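ZYG-9 (Caenorhabditis elegans, PDB 2OF3) organises microtubules and spindle poles during mitosis and meiosis in the one-cell embryo, and is required for default nucleus positioning in oocytes. Local coordinates at residues W26-P31 / V134-L139; L87-C92 / K112-L117; L173-L176 / R182-S185. All blocks are in the same frame, centred on the assembly; numbering follows the deposited sequence.

Contact 1: W26-P31 / V134-L139; sequences WNFQAP and VPYLLL
Y136 reaches from helix 127-139 to the loop 26-31 and gives its phenol proton to the backbone carbonyl of F28, with OH and O 2.8 Å apart. The donor lies in the carbonyl plane on a lone pair, at a C=O...OH angle of 127°. Tyrosine suits this place because its ring packs against F28 and W26 while its hydroxyl reaches the carbonyl.

Most of the remaining contact is between rings. The F28 ring is held between two groups: the OH of Y136 lies 3.6 Å above one face, toward the rim, and CA of P31 lies over the centre of the other. F28 CE1 also touches Y136 CE1 at 3.7 Å, the two planes inclined at 35°. With CG of F28 between its backbone N and carbonyl carbon (chi1 47°), the ring turns back along the loop and sets CE2 over the middle of the W26 face. W26 meets Y136 through CD1, 3.8 Å from CE2, nearly at right angles; its indole NE1 is hydrogen-bonded to T93 OG1. Three large rings thus form an aromatic cluster that joins the loop between helices 10-19 and 33-44 to helix 127-139, within the all-helical TOG fold.

Contact 2: L87-C92 / K112-L117; sequences LLLKWC and KVIVEL
The carbonyl O of L88 accepts the backbone N-H of C92 at 3.0 Å, a regular helical bond that helps fix the turn from which L88 and L89 meet I114. Across the interface itself there is no hydrogen bond, and branched aliphatic side chains do all the work. I114 points toward helix 85-95 and divides its two ends between the leucines. Its CD1 methyl lies 3.7 Å from CB of L88, the two side chains set roughly perpendicular, and also touches CD1 of L88. The other branch, CG2, is set anti to the backbone N (with CG1 at chi1 -74°) and meets L89, 4.0 Å from its CG, the two side chains lying antiparallel alongside each other. Isoleucine suits the site because branching at CB offers two separate methyl-bearing arms. The helices run in roughly opposite directions, as neighbouring helices do in the HEAT-type solenoid of TOG domains. Replacing L89 with an alanine would probably leave CG2 of I114 without its main neighbour and open a gap between the helices. Beyond the pair, L88 also packs on L81 of helix 78-83, and V115 rests on I155, V158 and L159 of helix 146-163.

Contact 3: L173-L176 / R182-S185; sequences LDAL and RQRS
A175 and L176, where helix 165-174 leads into the turn, pack against Q183 and R184 near the start of helix 181-198, and the backbones come close, with CA of L176 only 4.8 Å from CA of R184. Much of the touching is between carbon and backbone oxygen or amide. CD of R184 lies 3.2 Å from O of L176, and CD2 of L176 returns the approach at 3.5 Å from O of R184. A175 is small enough to let the amide of Q183 lie alongside it, NE2 3.4 Å from CB. Q183 gets there as an extended chain, its CG opposite the backbone N (chi1 179°).

No hydrogen bond spans the two segments; the polar ends find partners elsewhere. R184 bends at chi3 (-65°), so that its aliphatic part lies along the L176 carbonyl while its guanidinium departs: NH1 bonds to S178 O in the intervening turn, and NH2 forms a salt bridge with D218. An arginine suits the place because it has both a greasy shaft and a tip for these acceptors.

Around the turn, A175 and L176 lean further along helix 181-198 on C187, L176 also touching L188, while R184 meets F215 and V223, the latter on helix 221-238.

Contact 2 falls, in chain order, between the two segments of contact 1, and contact 3 follows both. Contacts 1 and 2 have centres about 14 Å apart and touch where CZ2 of W26 comes within 3.6 Å of O of K90. Contact 3 lies about 13 Å from contact 1, centre to centre, and touches it through L138 and L139 against Q183, L138 also reaching A175. Contacts 2 and 3 do not meet: their centres are about 22 Å apart, on opposite sides of the chain's centre. Contact 1 therefore lies between them, touching contact 2 through its early loop and contact 3 through its helix; the others each join neighbouring helices of one all-helical array.

Contact 1: W26-P31 / V134-L139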
loop_
_atom_site.group_PDB
_atom_site.type_symbol
_atom_site.label_atom_id
_atom_site.label_comp_id
_atom_site.label_asym_id
_atom_site.label_seq_id
_atom_site.Cartn_x
_atom_site.Cartn_y
_atom_site.Cartn_z
ATOM N N TRP A 26 0.526 13.296 6.166
ATOM C CA TRP A 26 0.023 12.054 6.717
ATOM C C TRP A 26 1.176 11.047 6.744
ATOM O O TRP A 26 1.297 10.143 5.884
ATOM C CB TRP A 26 -1.089 11.587 5.799
ATOM C CG TRP A 26 -2.112 10.739 6.507
ATOM C CD1 TRP A 26 -2.239 9.407 6.418
ATOM C CD2 TRP A 26 -3.156 11.195 7.379
ATOM N NE1 TRP A 26 -3.319 8.985 7.147
ATOM C CE2 TRP A 26 -3.890 10.066 7.765
ATOM C CE3 TRP A 26 -3.566 12.466 7.834
ATOM C CZ2 TRP A 26 -4.985 10.133 8.646
ATOM C CZ3 TRP A 26 -4.646 12.541 8.716
ATOM C CH2 TRP A 26 -5.371 11.393 9.079
ATOM N N ASN A 27 2.068 11.224 7.717
ATOM C CA ASN A 27 3.345 10.487 7.738
ATOM C C ASN A 27 3.742 10.123 9.169
ATOM O O ASN A 27 4.922 9.885 9.441
ATOM C CB ASN A 27 4.449 11.294 7.017
ATOM C CG ASN A 27 4.800 12.609 7.762
ATOM O OD1 ASN A 27 4.189 12.977 8.796
ATOM N ND2 ASN A 27 5.773 13.312 7.243
ATOM N N PHE A 28 2.755 10.057 10.058
ATOM C CA PHE A 28 2.958 9.666 11.439
ATOM C C PHE A 28 3.395 8.205 11.605
ATOM O O PHE A 28 3.206 7.385 10.714
ATOM C CB PHE A 28 1.673 9.895 12.248
ATOM C CG PHE A 28 0.410 9.378 11.580
ATOM C CD1 PHE A 28 0.102 7.987 11.554
ATOM C CD2 PHE A 28 -0.496 10.265 10.996
ATOM C CE1 PHE A 28 -1.055 7.488 10.940
ATOM C CE2 PHE A 28 -1.684 9.763 10.400
ATOM C CZ PHE A 28 -1.943 8.369 10.354
ATOM N N GLN A 29 3.937 7.874 12.771
ATOM C CA GLN A 29 4.250 6.514 13.106
ATOM C C GLN A 29 3.004 5.871 13.659
ATOM O O GLN A 29 2.795 4.679 13.505
ATOM C CB GLN A 29 5.351 6.477 14.173
ATOM C CG GLN A 29 6.687 7.006 13.698
ATOM C CD GLN A 29 7.229 6.201 12.494
ATOM O OE1 GLN A 29 7.059 4.976 12.440
ATOM N NE2 GLN A 29 7.871 6.888 11.529
ATOM N N ALA A 30 2.200 6.663 14.356
ATOM C CA ALA A 30 0.920 6.221 14.875
ATOM C C ALA A 30 0.053 7.476 14.869
ATOM O O ALA A 30 0.585 8.579 15.014
ATOM C CB ALA A 30 1.066 5.679 16.293
ATOM N N PRO A 31 -1.266 7.330 14.646
ATOM C CA PRO A 31 -2.142 8.524 14.518
ATOM C C PRO A 31 -2.061 9.447 15.740
ATOM O O PRO A 31 -1.929 8.963 16.854
ATOM C CB PRO A 31 -3.529 7.922 14.425
ATOM C CG PRO A 31 -3.306 6.517 13.907
ATOM C CD PRO A 31 -1.999 6.068 14.443
ATOM N N VAL A 134 -0.324 4.147 0.928
ATOM C CA VAL A 134 0.410 2.908 0.680
ATOM C C VAL A 134 1.275 2.445 1.842
ATOM O O VAL A 134 1.211 1.270 2.153
ATOM C CB VAL A 134 1.175 2.934 -0.692
ATOM C CG1 VAL A 134 2.055 1.604 -0.888
ATOM C CG2 VAL A 134 0.157 3.090 -1.817
ATOM N N PRO A 135 2.104 3.316 2.469
ATOM C CA PRO A 135 2.918 2.864 3.583
ATOM C C PRO A 135 2.112 2.250 4.714
ATOM O O PRO A 135 2.604 1.286 5.399
ATOM C CB PRO A 135 3.697 4.142 4.006
ATOM C CG PRO A 135 3.830 4.889 2.741
ATOM C CD PRO A 135 2.434 4.707 2.131
ATOM N N TYR A 136 0.884 2.729 4.916
ATOM C CA TYR A 136 0.064 2.134 5.995
ATOM C C TYR A 136 -0.610 0.864 5.546
ATOM O O TYR A 136 -0.768 -0.051 6.351
ATOM C CB TYR A 136 -0.988 3.109 6.490
ATOM C CG TYR A 136 -0.321 4.345 7.004
ATOM C CD1 TYR A 136 0.335 4.325 8.234
ATOM C CD2 TYR A 136 -0.293 5.517 6.223
ATOM C CE1 TYR A 136 1.025 5.474 8.714
ATOM C CE2 TYR A 136 0.402 6.693 6.673
ATOM C CZ TYR A 136 1.035 6.633 7.915
ATOM O OH TYR A 136 1.687 7.740 8.352
ATOM N N LEU A 137 -1.023 0.797 4.276
ATOM C CA LEU A 137 -1.620 -0.442 3.743
ATOM C C LEU A 137 -0.611 -1.568 3.841
ATOM O O LEU A 137 -1.000 -2.729 4.118
ATOM C CB LEU A 137 -2.071 -0.286 2.293
ATOM C CG LEU A 137 -2.592 -1.550 1.594
ATOM C CD1 LEU A 137 -4.029 -1.899 2.064
ATOM C CD2 LEU A 137 -2.545 -1.286 0.128
ATOM N N LEU A 138 0.668 -1.249 3.619
ATOM C CA LEU A 138 1.728 -2.261 3.707
ATOM C C LEU A 138 1.931 -2.845 5.103
ATOM O O LEU A 138 2.404 -3.994 5.237
ATOM C CB LEU A 138 3.049 -1.753 3.085
ATOM C CG LEU A 138 2.985 -1.482 1.596
ATOM C CD1 LEU A 138 4.317 -0.925 1.155
ATOM C CD2 LEU A 138 2.620 -2.715 0.793
ATOM N N LEU A 139 1.538 -2.124 6.146
ATOM C CA LEU A 139 1.519 -2.703 7.473
ATOM C C LEU A 139 0.630 -3.970 7.556
ATOM O O LEU A 139 0.948 -4.926 8.283
ATOM C CB LEU A 139 1.045 -1.689 8.529
ATOM C CG LEU A 139 1.913 -0.433 8.736
ATOM C CD1 LEU A 139 1.212 0.577 9.727
ATOM C CD2 LEU A 139 3.346 -0.810 9.198
#

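Contact 2: L87-C92 / K112-L117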
loop_
_atom_site.group_PDB
_atom_site.type_symbol
_atom_site.label_atom_id
_atom_site.label_comp_id
_atom_site.label_asym_id
_atom_site.label_seq_id
_atom_site.Cartn_x
_atom_site.Cartn_y
_atom_site.Cartn_z
ATOM N N LEU A 87 -9.378 11.468 1.279
ATOM C CA LEU A 87 -9.822 11.574 2.687
ATOM C C LEU A 87 -10.340 10.260 3.179
ATOM O O LEU A 87 -10.153 9.924 4.351
ATOM C CB LEU A 87 -10.919 12.642 2.825
ATOM C CG LEU A 87 -10.517 14.065 2.346
ATOM C CD1 LEU A 87 -11.742 15.044 2.390
ATOM C CD2 LEU A 87 -9.372 14.604 3.207
ATOM N N LEU A 88 -10.991 9.507 2.293
ATOM C CA LEU A 88 -11.515 8.182 2.679
ATOM C C LEU A 88 -10.401 7.222 2.919
ATOM O O LEU A 88 -10.437 6.496 3.914
ATOM C CB LEU A 88 -12.487 7.654 1.628
ATOM C CG LEU A 88 -13.790 8.454 1.505
ATOM C CD1 LEU A 88 -14.604 7.868 0.361
ATOM C CD2 LEU A 88 -14.607 8.567 2.838
ATOM N N LEU A 89 -9.363 7.241 2.079
ATOM C CA LEU A 89 -8.219 6.375 2.294
ATOM C C LEU A 89 -7.483 6.746 3.567
ATOM O O LEU A 89 -7.053 5.850 4.304
ATOM C CB LEU A 89 -7.294 6.338 1.052
ATOM C CG LEU A 89 -7.953 5.693 -0.197
ATOM C CD1 LEU A 89 -7.027 5.964 -1.389
ATOM C CD2 LEU A 89 -8.153 4.174 -0.040
ATOM N N LYS A 90 -7.396 8.025 3.901
ATOM C CA LYS A 90 -6.787 8.427 5.192
ATOM C C LYS A 90 -7.559 7.894 6.428
ATOM O O LYS A 90 -6.963 7.407 7.424
ATOM C CB LYS A 90 -6.658 9.946 5.265
ATOM C CG LYS A 90 -5.517 10.509 4.401
ATOM C CD LYS A 90 -5.552 12.027 4.465
ATOM C CE LYS A 90 -4.268 12.618 3.998
ATOM N NZ LYS A 90 -4.096 12.338 2.521
ATOM N N TRP A 91 -8.880 8.031 6.394
ATOM C CA TRP A 91 -9.734 7.452 7.430
ATOM C C TRP A 91 -9.508 5.938 7.560
ATOM O O TRP A 91 -9.432 5.434 8.666
ATOM C CB TRP A 91 -11.198 7.773 7.119
ATOM C CG TRP A 91 -12.116 7.287 8.213
ATOM C CD1 TRP A 91 -12.473 7.967 9.356
ATOM C CD2 TRP A 91 -12.760 5.977 8.287
ATOM N NE1 TRP A 91 -13.310 7.170 10.115
ATOM C CE2 TRP A 91 -13.510 5.953 9.495
ATOM C CE3 TRP A 91 -12.771 4.831 7.439
ATOM C CZ2 TRP A 91 -14.293 4.810 9.896
ATOM C CZ3 TRP A 91 -13.553 3.697 7.821
ATOM C CH2 TRP A 91 -14.300 3.706 9.056
ATOM N N CYS A 92 -9.405 5.213 6.448
ATOM C CA CYS A 92 -9.069 3.797 6.447
ATOM C C CYS A 92 -7.703 3.532 7.097
ATOM O O CYS A 92 -7.583 2.548 7.830
ATOM C CB CYS A 92 -9.091 3.226 5.011
ATOM S SG CYS A 92 -10.789 3.152 4.244
ATOM N N LYS A 112 -10.499 -1.386 -1.644
ATOM C CA LYS A 112 -10.562 -2.044 -2.960
ATOM C C LYS A 112 -11.464 -1.320 -3.977
ATOM O O LYS A 112 -11.066 -1.081 -5.121
ATOM C CB LYS A 112 -10.946 -3.534 -2.792
ATOM C CG LYS A 112 -11.058 -4.371 -4.080
ATOM C CD LYS A 112 -9.691 -4.864 -4.586
ATOM C CE LYS A 112 -9.875 -5.753 -5.864
ATOM N NZ LYS A 112 -10.625 -7.016 -5.472
ATOM N N VAL A 113 -12.645 -0.945 -3.547
ATOM C CA VAL A 113 -13.604 -0.266 -4.400
ATOM C C VAL A 113 -13.023 1.070 -4.838
ATOM O O VAL A 113 -13.126 1.455 -6.003
ATOM C CB VAL A 113 -14.939 -0.106 -3.574
ATOM C CG1 VAL A 113 -15.741 1.071 -3.953
ATOM C CG2 VAL A 113 -15.793 -1.411 -3.651
ATOM N N ILE A 114 -12.427 1.803 -3.901
ATOM C CA ILE A 114 -11.850 3.125 -4.194
ATOM C C ILE A 114 -10.692 3.033 -5.209
ATOM O O ILE A 114 -10.683 3.761 -6.206
ATOM C CB ILE A 114 -11.399 3.888 -2.875
ATOM C CG1 ILE A 114 -12.610 4.419 -2.089
ATOM C CG2 ILE A 114 -10.480 5.089 -3.207
ATOM C CD1 ILE A 114 -12.219 4.834 -0.681
ATOM N N VAL A 115 -9.742 2.124 -4.994
ATOM C CA VAL A 115 -8.591 2.010 -5.922
ATOM C C VAL A 115 -8.991 1.448 -7.306
ATOM O O VAL A 115 -8.423 1.871 -8.328
ATOM C CB VAL A 115 -7.348 1.270 -5.296
ATOM C CG1 VAL A 115 -6.961 1.948 -4.004
ATOM C CG2 VAL A 115 -7.666 -0.230 -5.028
ATOM N N GLU A 116 -9.984 0.555 -7.333
ATOM C CA GLU A 116 -10.623 0.153 -8.636
ATOM C C GLU A 116 -11.293 1.284 -9.388
ATOM O O GLU A 116 -11.091 1.388 -10.587
ATOM C CB GLU A 116 -11.598 -0.972 -8.421
ATOM C CG GLU A 116 -10.836 -2.272 -8.449
ATOM C CD GLU A 116 -11.683 -3.447 -8.027
ATOM O OE1 GLU A 116 -12.812 -3.225 -7.494
ATOM O OE2 GLU A 116 -11.177 -4.575 -8.185
ATOM N N LEU A 117 -12.022 2.173 -8.695
ATOM C CA LEU A 117 -12.595 3.349 -9.336
ATOM C C LEU A 117 -11.549 4.320 -9.810
ATOM O O LEU A 117 -11.664 4.885 -10.917
ATOM C CB LEU A 117 -13.545 4.098 -8.375
ATOM C CG LEU A 117 -14.966 3.534 -8.177
ATOM C CD1 LEU A 117 -15.632 4.202 -6.910
ATOM C CD2 LEU A 117 -15.742 3.783 -9.463
#

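Contact 3: L173-L176 / R182-S185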
loop_
_atom_site.group_PDB
_atom_site.type_symbol
_atom_site.label_atom_id
_atom_site.label_comp_id
_atom_site.label_asym_id
_atom_site.label_seq_id
_atom_site.Cartn_x
_atom_site.Cartn_y
_atom_site.Cartn_z
ATOM N N LEU A 173 10.478 -1.305 -0.677
ATOM C CA LEU A 173 11.839 -1.412 -0.076
ATOM C C LEU A 173 11.862 -0.915 1.325
ATOM O O LEU A 173 12.451 -1.564 2.233
ATOM C CB LEU A 173 12.952 -0.753 -0.958
ATOM C CG LEU A 173 13.187 -1.374 -2.346
ATOM C CD1 LEU A 173 14.092 -0.469 -3.200
ATOM C CD2 LEU A 173 13.797 -2.854 -2.283
ATOM N N ASP A 174 11.212 0.214 1.569
ATOM C CA ASP A 174 11.178 0.780 2.912
ATOM C C ASP A 174 10.499 -0.160 3.913
ATOM O O ASP A 174 10.894 -0.267 5.090
ATOM C CB ASP A 174 10.439 2.122 2.901
ATOM C CG ASP A 174 10.926 3.048 4.027
ATOM O OD1 ASP A 174 12.181 3.280 4.126
ATOM O OD2 ASP A 174 10.074 3.528 4.836
ATOM N N ALA A 175 9.440 -0.809 3.441
ATOM C CA ALA A 175 8.720 -1.843 4.222
ATOM C C ALA A 175 9.593 -2.971 4.715
ATOM O O ALA A 175 9.233 -3.614 5.639
ATOM C CB ALA A 175 7.575 -2.406 3.398
ATOM N N LEU A 176 10.731 -3.231 4.080
ATOM C CA LEU A 176 11.654 -4.273 4.513
ATOM C C LEU A 176 12.306 -3.987 5.844
ATOM O O LEU A 176 12.871 -4.889 6.462
ATOM C CB LEU A 176 12.749 -4.515 3.455
ATOM C CG LEU A 176 12.244 -4.891 2.075
ATOM C CD1 LEU A 176 13.423 -5.152 1.142
ATOM C CD2 LEU A 176 11.242 -6.081 2.128
ATOM N N ARG A 182 6.205 -11.215 8.256
ATOM C CA ARG A 182 5.185 -11.379 7.193
ATOM C C ARG A 182 5.149 -10.166 6.297
ATOM O O ARG A 182 5.026 -10.297 5.097
ATOM C CB ARG A 182 3.790 -11.620 7.774
ATOM C CG ARG A 182 3.615 -12.985 8.390
ATOM C CD ARG A 182 2.301 -13.028 9.125
ATOM N NE ARG A 182 1.940 -14.402 9.472
ATOM C CZ ARG A 182 1.779 -14.828 10.721
ATOM N NH1 ARG A 182 1.941 -14.002 11.755
ATOM N NH2 ARG A 182 1.444 -16.086 10.929
ATOM N N GLN A 183 5.257 -8.975 6.887
ATOM C CA GLN A 183 5.413 -7.751 6.076
ATOM C C GLN A 183 6.652 -7.781 5.190
ATOM O O GLN A 183 6.556 -7.473 4.002
ATOM C CB GLN A 183 5.475 -6.513 6.951
ATOM C CG GLN A 183 5.656 -5.240 6.109
ATOM C CD GLN A 183 5.387 -3.941 6.876
ATOM O OE1 GLN A 183 4.874 -3.951 7.973
ATOM N NE2 GLN A 183 5.719 -2.812 6.250
ATOM N N ARG A 184 7.824 -8.124 5.716
ATOM C CA ARG A 184 8.997 -8.217 4.849
ATOM C C ARG A 184 8.810 -9.209 3.710
ATOM O O ARG A 184 9.165 -8.891 2.552
ATOM C CB ARG A 184 10.254 -8.618 5.645
ATOM C CG ARG A 184 10.578 -7.676 6.784
ATOM C CD ARG A 184 11.987 -7.912 7.242
ATOM N NE ARG A 184 12.209 -9.247 7.838
ATOM C CZ ARG A 184 11.911 -9.578 9.098
ATOM N NH1 ARG A 184 11.336 -8.685 9.898
ATOM N NH2 ARG A 184 12.210 -10.816 9.564
ATOM N N SER A 185 8.293 -10.422 3.985
ATOM C CA SER A 185 8.169 -11.380 2.903
ATOM C C SER A 185 7.115 -10.969 1.911
ATOM O O SER A 185 7.320 -11.104 0.702
ATOM C CB SER A 185 7.917 -12.816 3.399
ATOM O OG SER A 185 6.755 -12.852 4.211
#